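PDB 4FLN: protease Do-like 2, chloroplastic from Arabidopsis thaliana, which is a chloroplast serine protease that performs the primary cleavage of the photodamaged D1 protein of photosystem II. Local coordinates for residues 440-445 with 451-456; 376-381 with 475-480. All coordinates share one frame; numbering follows the deposited sequence.

Contact 1: 440-445 with 451-456; sequences LKFNGI and HHLAHL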
loop_
_atom_site.group_PDB
_atom_site.type_symbol
_atom_site.label_atom_id
_atom_site.label_comp_id
_atom_site.label_asym_id
_atom_site.label_seq_id
_atom_site.Cartn_x
_atom_site.Cartn_y
_atom_site.Cartn_z
ATOM N N LEU B 440 -13.247 -7.548 38.385
ATOM C CA LEU B 440 -13.557 -6.580 39.433
ATOM C C LEU B 440 -13.666 -7.242 40.799
ATOM O O LEU B 440 -12.931 -6.909 41.718
ATOM C CB LEU B 440 -14.841 -5.827 39.096
ATOM C CG LEU B 440 -14.752 -5.148 37.728
ATOM C CD1 LEU B 440 -16.024 -4.386 37.409
ATOM C CD2 LEU B 440 -13.524 -4.233 37.657
ATOM N N LYS B 441 -14.605 -8.163 40.937
ATOM C CA LYS B 441 -14.809 -8.838 42.206
ATOM C C LYS B 441 -14.516 -10.328 42.132
ATOM O O LYS B 441 -14.602 -10.952 41.073
ATOM C CB LYS B 441 -16.238 -8.618 42.713
ATOM C CG LYS B 441 -16.663 -7.163 42.705
ATOM C CD LYS B 441 -17.946 -6.935 43.481
ATOM C CE LYS B 441 -18.495 -5.541 43.201
ATOM N NZ LYS B 441 -19.415 -5.053 44.268
ATOM N N PHE B 442 -14.146 -10.875 43.281
ATOM C CA PHE B 442 -14.067 -12.310 43.483
ATOM C C PHE B 442 -14.878 -12.644 44.725
ATOM O O PHE B 442 -14.604 -12.126 45.813
ATOM C CB PHE B 442 -12.619 -12.763 43.667
ATOM C CG PHE B 442 -12.490 -14.175 44.156
ATOM C CD1 PHE B 442 -12.334 -15.222 43.263
ATOM C CD2 PHE B 442 -12.536 -14.461 45.513
ATOM C CE1 PHE B 442 -12.218 -16.524 43.714
ATOM C CE2 PHE B 442 -12.422 -15.765 45.971
ATOM C CZ PHE B 442 -12.261 -16.796 45.070
ATOM N N ASN B 443 -15.882 -13.497 44.554
ATOM C CA ASN B 443 -16.765 -13.879 45.653
ATOM C C ASN B 443 -17.238 -12.668 46.457
ATOM O O ASN B 443 -17.292 -12.705 47.687
ATOM C CB ASN B 443 -16.093 -14.917 46.552
ATOM C CG ASN B 443 -15.939 -16.264 45.866
ATOM O OD1 ASN B 443 -16.173 -16.393 44.661
ATOM N ND2 ASN B 443 -15.546 -17.276 46.630
ATOM N N GLY B 444 -17.568 -11.594 45.743
ATOM C CA GLY B 444 -18.105 -10.391 46.351
ATOM C C GLY B 444 -17.063 -9.330 46.659
ATOM O O GLY B 444 -17.401 -8.165 46.868
ATOM N N ILE B 445 -15.794 -9.727 46.673
ATOM C CA ILE B 445 -14.724 -8.836 47.104
ATOM C C ILE B 445 -13.996 -8.111 45.971
ATOM O O ILE B 445 -13.459 -8.745 45.065
ATOM C CB ILE B 445 -13.678 -9.605 47.895
ATOM C CG1 ILE B 445 -14.355 -10.486 48.939
ATOM C CG2 ILE B 445 -12.695 -8.644 48.529
ATOM C CD1 ILE B 445 -13.386 -11.127 49.891
ATOM N N HIS B 451 -1.908 -9.970 43.451
ATOM C CA HIS B 451 -1.411 -10.667 44.631
ATOM C C HIS B 451 -2.595 -10.875 45.569
ATOM O O HIS B 451 -2.758 -11.934 46.178
ATOM C CB HIS B 451 -0.337 -9.817 45.312
ATOM C CG HIS B 451 0.640 -10.600 46.134
ATOM N ND1 HIS B 451 0.306 -11.182 47.337
ATOM C CD2 HIS B 451 1.952 -10.869 45.939
ATOM C CE1 HIS B 451 1.365 -11.790 47.839
ATOM N NE2 HIS B 451 2.377 -11.618 47.009
ATOM N N HIS B 452 -3.422 -9.841 45.672
ATOM C CA HIS B 452 -4.667 -9.898 46.420
ATOM C C HIS B 452 -5.549 -11.021 45.869
ATOM O O HIS B 452 -5.949 -11.934 46.604
ATOM C CB HIS B 452 -5.393 -8.559 46.299
ATOM C CG HIS B 452 -6.624 -8.458 47.139
ATOM N ND1 HIS B 452 -7.664 -7.606 46.832
ATOM C CD2 HIS B 452 -6.986 -9.100 48.274
ATOM C CE1 HIS B 452 -8.611 -7.724 47.745
ATOM N NE2 HIS B 452 -8.227 -8.627 48.628
ATOM N N LEU B 453 -5.847 -10.962 44.574
ATOM C CA LEU B 453 -6.650 -12.012 43.966
ATOM C C LEU B 453 -6.079 -13.376 44.316
ATOM O O LEU B 453 -6.818 -14.296 44.658
ATOM C CB LEU B 453 -6.715 -11.860 42.452
ATOM C CG LEU B 453 -7.502 -12.974 41.770
ATOM C CD1 LEU B 453 -8.962 -12.930 42.210
ATOM C CD2 LEU B 453 -7.378 -12.889 40.249
ATOM N N ALA B 454 -4.758 -13.494 44.236
ATOM C CA ALA B 454 -4.076 -14.757 44.502
ATOM C C ALA B 454 -4.237 -15.192 45.964
ATOM O O ALA B 454 -4.367 -16.383 46.264
ATOM C CB ALA B 454 -2.609 -14.648 44.125
ATOM N N HIS B 455 -4.236 -14.217 46.867
ATOM C CA HIS B 455 -4.463 -14.487 48.277
ATOM C C HIS B 455 -5.901 -14.914 48.545
ATOM O O HIS B 455 -6.168 -15.674 49.472
ATOM C CB HIS B 455 -4.143 -13.255 49.114
ATOM C CG HIS B 455 -4.471 -13.419 50.564
ATOM N ND1 HIS B 455 -5.477 -12.709 51.186
ATOM C CD2 HIS B 455 -3.937 -14.223 51.514
ATOM C CE1 HIS B 455 -5.541 -13.062 52.457
ATOM N NE2 HIS B 455 -4.618 -13.979 52.681
ATOM N N LEU B 456 -6.828 -14.414 47.740
ATOM C CA LEU B 456 -8.232 -14.738 47.927
ATOM C C LEU B 456 -8.537 -16.139 47.417
ATOM O O LEU B 456 -9.312 -16.870 48.024
ATOM C CB LEU B 456 -9.124 -13.684 47.267
ATOM C CG LEU B 456 -9.074 -12.318 47.963
ATOM C CD1 LEU B 456 -9.923 -11.278 47.256
ATOM C CD2 LEU B 456 -9.519 -12.463 49.400
#
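In the second, C-terminal PDZ domain, a tight β-hairpin turn packs against the helix that follows it in sequence: Phe442 and Ile445 are the first and last residues of a type I' turn, and Phe442 meets Leu453 and Leu456 of helix 450-459 while Ile445 meets Leu456. Reciprocal backbone bonds define the hairpin, Phe442 N to Ile445 O at 2.9 Å and Ile445 N to Phe442 O at 2.8 Å, and both end residues send their CB toward the helix. The Phe442 side chain has CG anti to the backbone N (chi1 168°), which carries the ring alongside Leu456, the two side chains running past each other in opposite senses. Its CD2 lies 3.9 Å from Leu456 CB, while its CB touches Leu453 CD1, also at 3.9 Å. Phe467 meets the same phenyl ring edge-to-face, so the neighbouring strand 464-469 and the helix both pack around it. On the turn itself, Asn443 accepts a hydrogen bond from Val466 N through OD1, tying the loop to that strand. No hydrogen bond joins the two segments; of the 235 Å² buried between them, most is packing of apolar side chains. Next to it, His452 is fixed through ND1, bonded to Arg448 N, and Leu456 CD1 lies over one face of its imidazole, 3.4 Å above the ring plane and offset toward the rim. That same methyl, Leu456 CD1, also reaches Ile445 CG2 at 4.0 Å.

Contact 2: 376-381 with 475-480; sequences AGLVFT and AVLERE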
loop_
_atom_site.group_PDB
_atom_site.type_symbol
_atom_site.label_atom_id
_atom_site.label_comp_id
_atom_site.label_asym_id
_atom_site.label_seq_id
_atom_site.Cartn_x
_atom_site.Cartn_y
_atom_site.Cartn_z
ATOM N N ALA B 376 -8.627 -22.850 37.128
ATOM C CA ALA B 376 -9.570 -23.543 36.267
ATOM C C ALA B 376 -9.303 -23.205 34.794
ATOM O O ALA B 376 -10.222 -23.148 33.965
ATOM C CB ALA B 376 -10.999 -23.188 36.661
ATOM N N GLY B 377 -8.034 -22.984 34.471
ATOM C CA GLY B 377 -7.658 -22.654 33.113
ATOM C C GLY B 377 -7.853 -21.180 32.811
ATOM O O GLY B 377 -7.530 -20.729 31.708
ATOM N N LEU B 378 -8.372 -20.423 33.781
ATOM C CA LEU B 378 -8.554 -18.984 33.583
ATOM C C LEU B 378 -7.244 -18.267 33.893
ATOM O O LEU B 378 -6.757 -18.288 35.022
ATOM C CB LEU B 378 -9.684 -18.412 34.453
ATOM C CG LEU B 378 -11.124 -18.948 34.398
ATOM C CD1 LEU B 378 -12.100 -17.819 34.670
ATOM C CD2 LEU B 378 -11.456 -19.640 33.088
ATOM N N VAL B 379 -6.684 -17.620 32.881
ATOM C CA VAL B 379 -5.357 -17.046 33.005
ATOM C C VAL B 379 -5.425 -15.550 33.282
ATOM O O VAL B 379 -5.958 -14.780 32.473
ATOM C CB VAL B 379 -4.524 -17.325 31.741
ATOM C CG1 VAL B 379 -3.276 -16.483 31.722
ATOM C CG2 VAL B 379 -4.175 -18.801 31.666
ATOM N N PHE B 380 -4.886 -15.153 34.433
ATOM C CA PHE B 380 -4.885 -13.753 34.862
ATOM C C PHE B 380 -3.487 -13.098 34.833
ATOM O O PHE B 380 -2.504 -13.694 35.265
ATOM C CB PHE B 380 -5.467 -13.639 36.277
ATOM C CG PHE B 380 -6.898 -14.083 36.393
ATOM C CD1 PHE B 380 -7.924 -13.299 35.898
ATOM C CD2 PHE B 380 -7.221 -15.264 37.030
ATOM C CE1 PHE B 380 -9.239 -13.690 36.018
ATOM C CE2 PHE B 380 -8.538 -15.666 37.151
ATOM C CZ PHE B 380 -9.547 -14.876 36.641
ATOM N N THR B 381 -3.405 -11.878 34.310
ATOM C CA THR B 381 -2.219 -11.033 34.482
ATOM C C THR B 381 -2.622 -9.583 34.707
ATOM O O THR B 381 -3.751 -9.186 34.384
ATOM C CB THR B 381 -1.285 -11.032 33.262
ATOM O OG1 THR B 381 -2.068 -11.050 32.066
ATOM C CG2 THR B 381 -0.360 -12.210 33.280
ATOM N N ALA B 475 -18.445 -15.244 35.741
ATOM C CA ALA B 475 -18.017 -16.623 35.555
ATOM C C ALA B 475 -18.069 -17.345 36.883
ATOM O O ALA B 475 -17.414 -16.940 37.841
ATOM C CB ALA B 475 -16.616 -16.675 35.000
ATOM N N VAL B 476 -18.850 -18.415 36.947
ATOM C CA VAL B 476 -18.881 -19.214 38.154
ATOM C C VAL B 476 -18.206 -20.537 37.886
ATOM O O VAL B 476 -18.423 -21.150 36.842
ATOM C CB VAL B 476 -20.316 -19.448 38.670
ATOM C CG1 VAL B 476 -20.352 -20.653 39.589
ATOM C CG2 VAL B 476 -20.825 -18.214 39.396
ATOM N N LEU B 477 -17.375 -20.961 38.833
ATOM C CA LEU B 477 -16.687 -22.236 38.730
ATOM C C LEU B 477 -16.756 -22.970 40.049
ATOM O O LEU B 477 -16.857 -22.344 41.102
ATOM C CB LEU B 477 -15.234 -22.027 38.331
ATOM C CG LEU B 477 -15.116 -21.488 36.911
ATOM C CD1 LEU B 477 -14.480 -20.113 36.918
ATOM C CD2 LEU B 477 -14.326 -22.457 36.066
ATOM N N GLU B 478 -16.708 -24.297 39.986
ATOM C CA GLU B 478 -16.736 -25.118 41.194
ATOM C C GLU B 478 -15.324 -25.382 41.739
ATOM O O GLU B 478 -14.464 -25.915 41.031
ATOM C CB GLU B 478 -17.457 -26.434 40.918
ATOM C CG GLU B 478 -18.235 -26.948 42.102
ATOM C CD GLU B 478 -18.518 -28.434 42.016
ATOM O OE1 GLU B 478 -18.358 -29.122 43.050
ATOM O OE2 GLU B 478 -18.897 -28.909 40.921
ATOM N N ARG B 479 -15.092 -25.017 43.000
ATOM C CA ARG B 479 -13.754 -25.114 43.595
ATOM C C ARG B 479 -13.086 -26.477 43.433
ATOM O O ARG B 479 -11.976 -26.566 42.908
ATOM C CB ARG B 479 -13.776 -24.736 45.079
ATOM C CG ARG B 479 -13.385 -23.294 45.348
ATOM C CD ARG B 479 -13.076 -23.040 46.813
ATOM N NE ARG B 479 -12.067 -23.961 47.312
ATOM C CZ ARG B 479 -12.318 -24.940 48.169
ATOM N NH1 ARG B 479 -13.543 -25.119 48.636
ATOM N NH2 ARG B 479 -11.341 -25.735 48.572
ATOM N N GLU B 480 -13.760 -27.532 43.881
ATOM C CA GLU B 480 -13.126 -28.844 43.960
ATOM C C GLU B 480 -12.749 -29.379 42.580
ATOM O O GLU B 480 -11.667 -29.945 42.399
ATOM C CB GLU B 480 -14.013 -29.838 44.722
#
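Leu477 meets both of its partners with its two methyl branches: CD2 points to Ala376 CB at 3.5 Å, and CD1 to Leu378 CD1 at 4.0 Å. The leucine side chains cross at a slant, with only these terminal methyls in touch. In Leu477, CG stands anti to the carbonyl carbon (chi1 -67°), and the fork at CG gives each partner one methyl. The backbones stay well apart, as Ala376 and Leu477 have CA atoms 7.6 Å from each other. No backbone hydrogen bond joins the two segments; Leu477 reaches the turn at Ala376 and the start of strand 378-382 through its side chain. Further out, Leu378 leans on Leu419 and Val422 of strand 417-422, and Ser482 of helix 479-493 touches both Ala376 and Leu477. The turn at Ala376 is held by a bond from Asn428 ND2 to its carbonyl O, and Gly377 pairs through its backbone with Leu423. Past Leu477 the strand passes into that helix, with Glu478 at the N-cap position and its OE1 in a salt bridge with Lys463. With 133 Å² buried, all three touching residues interior and no hydrogen bond across, the contact rests on dispersion and the exclusion of water.

After the protease and first PDZ domains the chain enters the C-terminal PDZ domain, where strand 373-375 leads into 376-381, half of contact 2. It then runs through helices 385-391 and 398-406 and strand 417-422 before 440-445 and 451-456 close contact 1, a short loop of five intervening residues. Only afterwards does 475-480 return to 376-381, closing a loop of 93 intervening residues. Contact 1 is therefore nested inside contact 2, and the two do not cross. Their centres lie 12 Å apart, and Leu453 CD2 packs on Phe380 CD2 at 4.0 Å, joining helix 450-459 to strand 378-382. Both contacts reach the same antiparallel sheet.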